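Local coordinates for GTP-binding protein (Thermus thermophilus, PDB 2DBY) that binds GDP and, as a member of the YchF/OLA1 subfamily of Obg GTPases, probably hydrolyses ATP and binds the ribosome, at residues L27-P32 against P65-H70; V43-E48 against T69-V74; L285-A290 against W298-G303. All blocks are in the same frame, centred on the assembly; numbering follows the deposited sequence.

Interaction 1: residues L27-P32 against P65-H70; sequences LAANYP and PVVPTH. With FMT (formic acid), chain E.
The imidazole of H70 reaches from segment 65-70 to the backbone of N30 and the ring of P32. At its base, CB lies 3.8 Å from the carbon of a formic acid, probably from the crystallisation liquor, bound between the two segments. With CG set between the backbone N and the carbonyl carbon (chi1 54°), the ring turns one edge to this small molecule, and ND1 gives O1 of the formic acid a nearly straight hydrogen bond, 2.8 Å at 173°. Further round the ring, H70 CE1 comes within 3.1 Å of N30 O. The far nitrogen, H70 NE2, meets P32 CG at 3.4 Å, the two side chains arriving from opposite directions. Segment 27-32 belongs to the loop joining helix 14-25 to strand 40-44, which probably corresponds to the first switch region of P-loop GTPases; segment 65-70 opens the neighbouring strand 66-75. The loop backbone grips the same formic acid, A29 N bonding to its O2 at 2.8 Å and N30 N only weakly to O1. Beyond H70 the apposition is thinner: V67 CG1 touches A29 CB at 4.1 Å and N30 OD1 at 3.7 Å, the N30 and V67 side chains crossing at about a right angle. A water within hydrogen-bonding distance of N30 OD1 and P68 O bridges the two segments at the surface.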
loop_
_atom_site.group_PDB
_atom_site.type_symbol
_atom_site.label_atom_id
_atom_site.label_comp_id
_atom_site.label_asym_id
_atom_site.label_seq_id
_atom_site.Cartn_x
_atom_site.Cartn_y
_atom_site.Cartn_z
ATOM N N LEU A 27 -7.764 -16.962 -0.745
ATOM C CA LEU A 27 -7.046 -17.528 0.407
ATOM C C LEU A 27 -7.181 -16.685 1.677
ATOM O O LEU A 27 -6.756 -17.109 2.759
ATOM C CB LEU A 27 -5.541 -17.637 0.104
ATOM C CG LEU A 27 -4.980 -18.523 -1.011
ATOM C CD1 LEU A 27 -3.453 -18.369 -1.066
ATOM C CD2 LEU A 27 -5.344 -19.969 -0.757
ATOM N N ALA A 28 -7.774 -15.500 1.564
ATOM C CA ALA A 28 -7.879 -14.577 2.694
ATOM C C ALA A 28 -8.666 -15.033 3.928
ATOM O O ALA A 28 -9.703 -15.679 3.810
ATOM C CB ALA A 28 -8.448 -13.228 2.188
ATOM N N ALA A 29 -8.166 -14.655 5.105
ATOM C CA ALA A 29 -8.799 -15.001 6.388
ATOM C C ALA A 29 -9.914 -14.035 6.756
ATOM O O ALA A 29 -10.876 -14.408 7.445
ATOM C CB ALA A 29 -7.734 -15.024 7.523
ATOM N N ASN A 30 -9.785 -12.787 6.315
ATOM C CA ASN A 30 -10.787 -11.766 6.620
ATOM C C ASN A 30 -10.885 -10.857 5.420
ATOM O O ASN A 30 -9.862 -10.443 4.861
ATOM C CB ASN A 30 -10.373 -10.939 7.831
ATOM C CG ASN A 30 -10.299 -11.765 9.091
ATOM O OD1 ASN A 30 -9.215 -12.187 9.526
ATOM N ND2 ASN A 30 -11.453 -12.026 9.678
ATOM N N TYR A 31 -12.113 -10.536 5.038
ATOM C CA TYR A 31 -12.333 -9.697 3.884
ATOM C C TYR A 31 -12.883 -8.329 4.187
ATOM O O TYR A 31 -13.890 -8.198 4.884
ATOM C CB TYR A 31 -13.313 -10.358 2.922
ATOM C CG TYR A 31 -12.812 -11.639 2.294
ATOM C CD1 TYR A 31 -13.173 -12.891 2.809
ATOM C CD2 TYR A 31 -11.961 -11.592 1.194
ATOM C CE1 TYR A 31 -12.687 -14.082 2.221
ATOM C CE2 TYR A 31 -11.466 -12.757 0.615
ATOM C CZ TYR A 31 -11.832 -13.988 1.122
ATOM O OH TYR A 31 -11.352 -15.107 0.487
ATOM N N PRO A 32 -12.234 -7.287 3.649
ATOM C CA PRO A 32 -12.681 -5.902 3.839
ATOM C C PRO A 32 -13.998 -5.870 3.055
ATOM O O PRO A 32 -14.123 -6.522 2.001
ATOM C CB PRO A 32 -11.597 -5.081 3.134
ATOM C CG PRO A 32 -10.366 -5.976 3.188
ATOM C CD PRO A 32 -10.966 -7.341 2.895
ATOM N N PRO A 65 -3.473 -20.774 16.338
ATOM C CA PRO A 65 -3.558 -20.522 14.902
ATOM C C PRO A 65 -2.993 -19.119 14.644
ATOM O O PRO A 65 -2.997 -18.265 15.546
ATOM C CB PRO A 65 -5.062 -20.564 14.631
ATOM C CG PRO A 65 -5.620 -21.375 15.761
ATOM C CD PRO A 65 -4.814 -20.914 16.934
ATOM N N VAL A 66 -2.507 -18.883 13.432
ATOM C CA VAL A 66 -1.993 -17.566 13.077
ATOM C C VAL A 66 -2.951 -16.948 12.048
ATOM O O VAL A 66 -3.518 -17.656 11.207
ATOM C CB VAL A 66 -0.558 -17.629 12.466
ATOM C CG1 VAL A 66 0.407 -18.203 13.465
ATOM C CG2 VAL A 66 -0.554 -18.462 11.191
ATOM N N VAL A 67 -3.147 -15.639 12.149
ATOM C CA VAL A 67 -4.035 -14.897 11.246
ATOM C C VAL A 67 -3.219 -13.763 10.645
ATOM O O VAL A 67 -2.860 -12.813 11.329
ATOM C CB VAL A 67 -5.236 -14.286 12.003
ATOM C CG1 VAL A 67 -6.162 -13.582 11.000
ATOM C CG2 VAL A 67 -6.011 -15.388 12.739
ATOM N N PRO A 68 -2.909 -13.846 9.344
ATOM C CA PRO A 68 -2.117 -12.736 8.803
ATOM C C PRO A 68 -2.989 -11.565 8.405
ATOM O O PRO A 68 -4.223 -11.662 8.382
ATOM C CB PRO A 68 -1.449 -13.350 7.576
ATOM C CG PRO A 68 -2.545 -14.269 7.055
ATOM C CD PRO A 68 -3.146 -14.889 8.325
ATOM N N THR A 69 -2.335 -10.453 8.110
ATOM C CA THR A 69 -3.058 -9.289 7.598
ATOM C C THR A 69 -2.963 -9.381 6.059
ATOM O O THR A 69 -2.613 -10.439 5.518
ATOM C CB THR A 69 -2.495 -7.954 8.163
ATOM O OG1 THR A 69 -3.306 -6.868 7.693
ATOM C CG2 THR A 69 -1.030 -7.719 7.742
ATOM N N HIS A 70 -3.264 -8.297 5.352
ATOM C CA HIS A 70 -3.274 -8.326 3.898
ATOM C C HIS A 70 -3.185 -6.914 3.323
ATOM O O HIS A 70 -3.224 -5.925 4.067
ATOM C CB HIS A 70 -4.588 -8.969 3.436
ATOM C CG HIS A 70 -5.814 -8.310 4.001
ATOM N ND1 HIS A 70 -6.797 -9.006 4.672
ATOM C CD2 HIS A 70 -6.212 -7.015 3.995
ATOM C CE1 HIS A 70 -7.746 -8.168 5.058
ATOM N NE2 HIS A 70 -7.415 -6.953 4.660
HETATM C C FMT E . -5.616 -12.254 5.118
HETATM O O1 FMT E . -6.674 -11.707 5.311
HETATM O O2 FMT E . -5.544 -13.584 5.132
HETATM O O HOH W 1 -7.038 -10.907 8.307
#

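Interaction 2: residues V43-E48 against T69-V74; sequences VPLEDE and THVEFV. With FMT (formic acid), chain E.
V43 and V71 face each other as an antiparallel hydrogen-bonded pair where strand 40-44 runs beside strand 66-75, the antiparallel pairing of the second and third strands of a Ras-like G domain. V43 N to V71 O (2.9 Å) and V71 N to V43 O close the ring of bonds, and L45 N extends the pairing to T69 O at 3.0 Å. On the face carrying V43 and V71, V43 holds CG2 anti to its carbonyl carbon, which sets this methyl against CD1 of F73 at 3.8 Å; the two side chains cross obliquely. L45 reaches the same side with an unusual, nearly eclipsed chi1 of -115°, bringing CG to 4.1 Å from V71 CG2. It lies alongside T69, pointing the same way, and CD1 meets the T69 methyl, while T69 OG1 is hydrogen-bonded to T299 OG1. Y279 of helix 270-281 packs on L45, T69 and V71. P44 and H70, a non-hydrogen-bonded pair, lie on the other face, where H70 CB packs 3.3 Å from V43 O before the imidazole turns off toward the loop of P32, bearing on that proline and on a bound formic acid. With an alanine here the CB contact to V43 O would stay, but the formic acid is likely to lose its ring N-H donor and a gap would probably open beside P32. Past the pairing, one water accepts from T69 N and donates to L45 O, at 2.8 Å from the latter.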
loop_
_atom_site.group_PDB
_atom_site.type_symbol
_atom_site.label_atom_id
_atom_site.label_comp_id
_atom_site.label_asym_id
_atom_site.label_seq_id
_atom_site.Cartn_x
_atom_site.Cartn_y
_atom_site.Cartn_z
ATOM N N VAL A 43 -4.356 -9.455 -0.928
ATOM C CA VAL A 43 -3.286 -10.437 -0.988
ATOM C C VAL A 43 -2.821 -10.637 0.449
ATOM O O VAL A 43 -2.349 -9.698 1.069
ATOM C CB VAL A 43 -2.069 -9.929 -1.819
ATOM C CG1 VAL A 43 -0.944 -10.983 -1.775
ATOM C CG2 VAL A 43 -2.481 -9.657 -3.269
ATOM N N PRO A 44 -3.001 -11.845 1.013
ATOM C CA PRO A 44 -2.569 -12.103 2.392
ATOM C C PRO A 44 -1.044 -11.856 2.448
ATOM O O PRO A 44 -0.300 -12.345 1.582
ATOM C CB PRO A 44 -2.912 -13.581 2.592
ATOM C CG PRO A 44 -4.104 -13.794 1.679
ATOM C CD PRO A 44 -3.667 -13.024 0.429
ATOM N N LEU A 45 -0.590 -11.128 3.464
ATOM C CA LEU A 45 0.824 -10.782 3.626
ATOM C C LEU A 45 1.492 -11.853 4.471
ATOM O O LEU A 45 1.107 -12.082 5.614
ATOM C CB LEU A 45 0.958 -9.441 4.349
ATOM C CG LEU A 45 1.546 -8.203 3.676
ATOM C CD1 LEU A 45 1.861 -7.187 4.777
ATOM C CD2 LEU A 45 2.807 -8.547 2.876
ATOM N N GLU A 46 2.485 -12.521 3.905
ATOM C CA GLU A 46 3.175 -13.561 4.650
ATOM C C GLU A 46 4.058 -12.862 5.665
ATOM O O GLU A 46 4.659 -11.823 5.374
ATOM C CB GLU A 46 3.996 -14.431 3.680
ATOM C CG GLU A 46 3.079 -15.372 2.916
ATOM C CD GLU A 46 3.733 -16.070 1.741
ATOM O OE1 GLU A 46 4.952 -16.313 1.788
ATOM O OE2 GLU A 46 3.006 -16.390 0.773
ATOM N N ASP A 47 4.140 -13.420 6.863
ATOM C CA ASP A 47 4.962 -12.791 7.893
ATOM C C ASP A 47 5.463 -13.874 8.850
ATOM O O ASP A 47 4.683 -14.452 9.622
ATOM C CB ASP A 47 4.123 -11.739 8.628
ATOM C CG ASP A 47 4.938 -10.912 9.620
ATOM O OD1 ASP A 47 4.477 -9.805 9.975
ATOM O OD2 ASP A 47 6.027 -11.363 10.057
ATOM N N GLU A 48 6.761 -14.170 8.756
ATOM C CA GLU A 48 7.383 -15.195 9.594
ATOM C C GLU A 48 7.309 -14.875 11.085
ATOM O O GLU A 48 7.406 -15.778 11.922
ATOM C CB GLU A 48 8.859 -15.382 9.193
ATOM C CG GLU A 48 9.063 -16.142 7.900
ATOM C CD GLU A 48 8.688 -17.594 8.039
ATOM O OE1 GLU A 48 9.376 -18.330 8.783
ATOM O OE2 GLU A 48 7.693 -18.000 7.422
ATOM N N THR A 69 -2.335 -10.453 8.110
ATOM C CA THR A 69 -3.058 -9.289 7.598
ATOM C C THR A 69 -2.963 -9.381 6.059
ATOM O O THR A 69 -2.613 -10.439 5.518
ATOM C CB THR A 69 -2.495 -7.954 8.163
ATOM O OG1 THR A 69 -3.306 -6.868 7.693
ATOM C CG2 THR A 69 -1.030 -7.719 7.742
ATOM N N HIS A 70 -3.264 -8.297 5.352
ATOM C CA HIS A 70 -3.274 -8.326 3.898
ATOM C C HIS A 70 -3.185 -6.914 3.323
ATOM O O HIS A 70 -3.224 -5.925 4.067
ATOM C CB HIS A 70 -4.588 -8.969 3.436
ATOM C CG HIS A 70 -5.814 -8.310 4.001
ATOM N ND1 HIS A 70 -6.797 -9.006 4.672
ATOM C CD2 HIS A 70 -6.212 -7.015 3.995
ATOM C CE1 HIS A 70 -7.746 -8.168 5.058
ATOM N NE2 HIS A 70 -7.415 -6.953 4.660
ATOM N N VAL A 71 -3.057 -6.840 1.994
ATOM C CA VAL A 71 -2.998 -5.571 1.270
ATOM C C VAL A 71 -4.057 -5.651 0.169
ATOM O O VAL A 71 -4.094 -6.625 -0.589
ATOM C CB VAL A 71 -1.623 -5.349 0.612
ATOM C CG1 VAL A 71 -1.632 -4.008 -0.168
ATOM C CG2 VAL A 71 -0.544 -5.334 1.666
ATOM N N GLU A 72 -4.898 -4.626 0.086
ATOM C CA GLU A 72 -5.987 -4.590 -0.898
ATOM C C GLU A 72 -5.570 -3.938 -2.222
ATOM O O GLU A 72 -4.915 -2.905 -2.223
ATOM C CB GLU A 72 -7.161 -3.824 -0.287
ATOM C CG GLU A 72 -8.419 -3.747 -1.145
ATOM C CD GLU A 72 -9.585 -3.164 -0.366
ATOM O OE1 GLU A 72 -10.112 -3.851 0.522
ATOM O OE2 GLU A 72 -9.967 -2.017 -0.633
ATOM N N PHE A 73 -5.975 -4.560 -3.334
ATOM C CA PHE A 73 -5.651 -4.087 -4.673
ATOM C C PHE A 73 -6.940 -3.954 -5.465
ATOM O O PHE A 73 -7.831 -4.804 -5.336
ATOM C CB PHE A 73 -4.736 -5.089 -5.388
ATOM C CG PHE A 73 -3.324 -5.083 -4.879
ATOM C CD1 PHE A 73 -2.924 -5.961 -3.868
ATOM C CD2 PHE A 73 -2.402 -4.167 -5.380
ATOM C CE1 PHE A 73 -1.618 -5.919 -3.362
ATOM C CE2 PHE A 73 -1.097 -4.115 -4.885
ATOM C CZ PHE A 73 -0.702 -4.988 -3.875
ATOM N N VAL A 74 -7.028 -2.910 -6.285
ATOM C CA VAL A 74 -8.212 -2.687 -7.100
ATOM C C VAL A 74 -7.833 -2.692 -8.576
ATOM O O VAL A 74 -6.842 -2.053 -8.962
ATOM C CB VAL A 74 -8.819 -1.320 -6.770
ATOM C CG1 VAL A 74 -10.079 -1.082 -7.617
ATOM C CG2 VAL A 74 -9.116 -1.236 -5.290
HETATM C C FMT E . -5.616 -12.254 5.118
HETATM O O1 FMT E . -6.674 -11.707 5.311
HETATM O O2 FMT E . -5.544 -13.584 5.132
HETATM O O HOH W 2 0.628 -10.685 7.939
#

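Interaction 3: residues L285-A290 against W298-G303; sequences LTFFTA and WTVRRG
F287 and W298 make the dense part of this contact. W298 CB stands over one face of the F287 ring, 3.5 Å from its centroid, a CH-pi contact. The planes of the phenyl and the five-membered indole ring are nearly parallel, 14° apart, but slid so far that they scarcely overlap. F287 holds CG between its backbone N and carbonyl carbon (chi1 75°), which carries the ring across towards strand 295-301; V300 CG1 then meets the ring edge at 3.8 Å. The indole is fixed in rotation by W298 NE1, which donates to T289 OG1 at 2.9 Å along an almost straight line (176°), with the hydroxyl lying in the indole plane. R296 adds a cation-pi contact to W298. The whole is a beta hairpin, strand 284-290 turning back as strand 295-301, in the C-terminal region, consistent with the ubiquitin-like TGS domain of YchF/OLA1 proteins. F287 with W298 and L285 with V300 are its hydrogen-bonded pairs; the shortest of their bonds, W298 N to F287 O, is 2.7 Å. Between them, T286 and T299 form a non-hydrogen-bonded pair on the other face, where the T286 and T299 hydroxyls both bond to Y279 OH, and T299 OG1 also bonds to T69 OG1. Packing stays close at L285, whose CD1 presses on V300 CG2 at 3.5 Å, nearer than carbons usually come. Past V300 the contact thins towards solvent. The exposed R302 bends its chain at chi3 and lays one face of its guanidinium over L285 CD2, with NH2 no closer than 4.0 Å to L285 CB. Its charge is paired elsewhere, NH1 forming a salt bridge with D283.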
loop_
_atom_site.group_PDB
_atom_site.type_symbol
_atom_site.label_atom_id
_atom_site.label_comp_id
_atom_site.label_asym_id
_atom_site.label_seq_id
_atom_site.Cartn_x
_atom_site.Cartn_y
_atom_site.Cartn_z
ATOM N N LEU A 285 1.952 -0.120 8.740
ATOM C CA LEU A 285 2.791 -0.913 9.640
ATOM C C LEU A 285 1.931 -2.003 10.252
ATOM O O LEU A 285 0.697 -1.902 10.298
ATOM C CB LEU A 285 3.460 -0.036 10.715
ATOM C CG LEU A 285 2.675 0.888 11.642
ATOM C CD1 LEU A 285 2.102 0.087 12.807
ATOM C CD2 LEU A 285 3.620 1.992 12.166
ATOM N N THR A 286 2.589 -3.075 10.685
ATOM C CA THR A 286 1.928 -4.214 11.282
ATOM C C THR A 286 2.133 -4.254 12.793
ATOM O O THR A 286 3.247 -4.011 13.254
ATOM C CB THR A 286 2.541 -5.542 10.752
ATOM O OG1 THR A 286 2.418 -5.597 9.322
ATOM C CG2 THR A 286 1.860 -6.752 11.390
ATOM N N PHE A 287 1.068 -4.516 13.556
ATOM C CA PHE A 287 1.243 -4.744 15.000
ATOM C C PHE A 287 0.555 -6.087 15.244
ATOM O O PHE A 287 -0.266 -6.534 14.416
ATOM C CB PHE A 287 0.676 -3.603 15.881
ATOM C CG PHE A 287 -0.823 -3.566 16.003
ATOM C CD1 PHE A 287 -1.493 -4.428 16.873
ATOM C CD2 PHE A 287 -1.565 -2.628 15.284
ATOM C CE1 PHE A 287 -2.882 -4.357 17.029
ATOM C CE2 PHE A 287 -2.945 -2.553 15.436
ATOM C CZ PHE A 287 -3.608 -3.415 16.305
ATOM N N PHE A 288 0.898 -6.761 16.344
ATOM C CA PHE A 288 0.343 -8.080 16.612
ATOM C C PHE A 288 -0.404 -8.205 17.927
ATOM O O PHE A 288 -0.195 -7.418 18.836
ATOM C CB PHE A 288 1.477 -9.139 16.715
ATOM C CG PHE A 288 2.387 -9.197 15.519
ATOM C CD1 PHE A 288 3.572 -8.474 15.491
ATOM C CD2 PHE A 288 2.054 -9.988 14.422
ATOM C CE1 PHE A 288 4.429 -8.536 14.370
ATOM C CE2 PHE A 288 2.892 -10.059 13.301
ATOM C CZ PHE A 288 4.087 -9.329 13.278
ATOM N N THR A 289 -1.289 -9.191 17.990
ATOM C CA THR A 289 -1.908 -9.561 19.265
ATOM C C THR A 289 -1.437 -11.018 19.346
ATOM O O THR A 289 -1.480 -11.757 18.351
ATOM C CB THR A 289 -3.445 -9.412 19.297
ATOM O OG1 THR A 289 -4.059 -10.078 18.191
ATOM C CG2 THR A 289 -3.794 -7.948 19.305
ATOM N N ALA A 290 -0.965 -11.441 20.511
ATOM C CA ALA A 290 -0.429 -12.790 20.611
ATOM C C ALA A 290 -0.672 -13.421 21.971
ATOM O O ALA A 290 -0.506 -12.778 23.004
ATOM C CB ALA A 290 1.064 -12.770 20.313
ATOM N N TRP A 298 -2.158 -7.163 12.589
ATOM C CA TRP A 298 -3.104 -6.076 12.344
ATOM C C TRP A 298 -2.374 -4.969 11.612
ATOM O O TRP A 298 -1.170 -4.795 11.771
ATOM C CB TRP A 298 -3.653 -5.533 13.667
ATOM C CG TRP A 298 -4.279 -6.569 14.522
ATOM C CD1 TRP A 298 -3.650 -7.387 15.429
ATOM C CD2 TRP A 298 -5.668 -6.886 14.593
ATOM N NE1 TRP A 298 -4.572 -8.187 16.063
ATOM C CE2 TRP A 298 -5.819 -7.899 15.570
ATOM C CE3 TRP A 298 -6.808 -6.410 13.931
ATOM C CZ2 TRP A 298 -7.071 -8.444 15.900
ATOM C CZ3 TRP A 298 -8.061 -6.960 14.266
ATOM C CH2 TRP A 298 -8.170 -7.962 15.239
ATOM N N THR A 299 -3.116 -4.196 10.823
ATOM C CA THR A 299 -2.524 -3.118 10.026
ATOM C C THR A 299 -3.127 -1.747 10.334
ATOM O O THR A 299 -4.341 -1.609 10.426
ATOM C CB THR A 299 -2.768 -3.382 8.517
ATOM O OG1 THR A 299 -2.137 -4.608 8.148
ATOM C CG2 THR A 299 -2.212 -2.245 7.654
ATOM N N VAL A 300 -2.257 -0.765 10.532
ATOM C CA VAL A 300 -2.656 0.620 10.754
ATOM C C VAL A 300 -1.687 1.522 10.012
ATOM O O VAL A 300 -0.562 1.129 9.694
ATOM C CB VAL A 300 -2.630 1.036 12.250
ATOM C CG1 VAL A 300 -3.683 0.264 13.012
ATOM C CG2 VAL A 300 -1.270 0.840 12.834
ATOM N N ARG A 301 -2.120 2.747 9.733
ATOM C CA ARG A 301 -1.259 3.705 9.055
ATOM C C ARG A 301 -0.176 4.198 10.014
ATOM O O ARG A 301 -0.404 4.333 11.219
ATOM C CB ARG A 301 -2.117 4.885 8.569
ATOM C CG ARG A 301 -3.222 4.470 7.618
ATOM C CD ARG A 301 -4.258 5.572 7.441
ATOM N NE ARG A 301 -5.136 5.297 6.310
ATOM C CZ ARG A 301 -6.128 6.093 5.918
ATOM N NH1 ARG A 301 -6.377 7.221 6.571
ATOM N NH2 ARG A 301 -6.862 5.768 4.860
ATOM N N ARG A 302 1.014 4.442 9.497
ATOM C CA ARG A 302 2.086 4.952 10.329
ATOM C C ARG A 302 1.593 6.270 10.930
ATOM O O ARG A 302 1.053 7.123 10.218
ATOM C CB ARG A 302 3.344 5.178 9.484
ATOM C CG ARG A 302 4.501 5.846 10.233
ATOM C CD ARG A 302 5.833 5.662 9.498
ATOM N NE ARG A 302 6.438 4.351 9.766
ATOM C CZ ARG A 302 6.065 3.202 9.202
ATOM N NH1 ARG A 302 5.079 3.178 8.313
ATOM N NH2 ARG A 302 6.674 2.067 9.540
ATOM N N GLY A 303 1.753 6.418 12.245
ATOM C CA GLY A 303 1.309 7.627 12.915
ATOM C C GLY A 303 0.137 7.357 13.838
ATOM O O GLY A 303 -0.170 8.160 14.722
#

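Overall arrangement
Interactions 1 and 2 sit side by side in the G domain, their centres about 8 Å apart; they share T69 and H70 on strand 66-75 and touch the same formic acid. Interaction 3 comes later in the chain, in the DUF933 region, with its centre about 13 to 14 Å from the other two. One mixed sheet nevertheless connects all three: strand 66-75 pairs antiparallel with strand 40-44 and parallel with strand 295-301, which pairs in turn with strand 284-290. T69 and T299 join the two parts through a probable hydrogen bond between their hydroxyls, and D47 packs on F288. Strand 66-75 thus ties the C-terminal region directly to the nucleotide-binding domain.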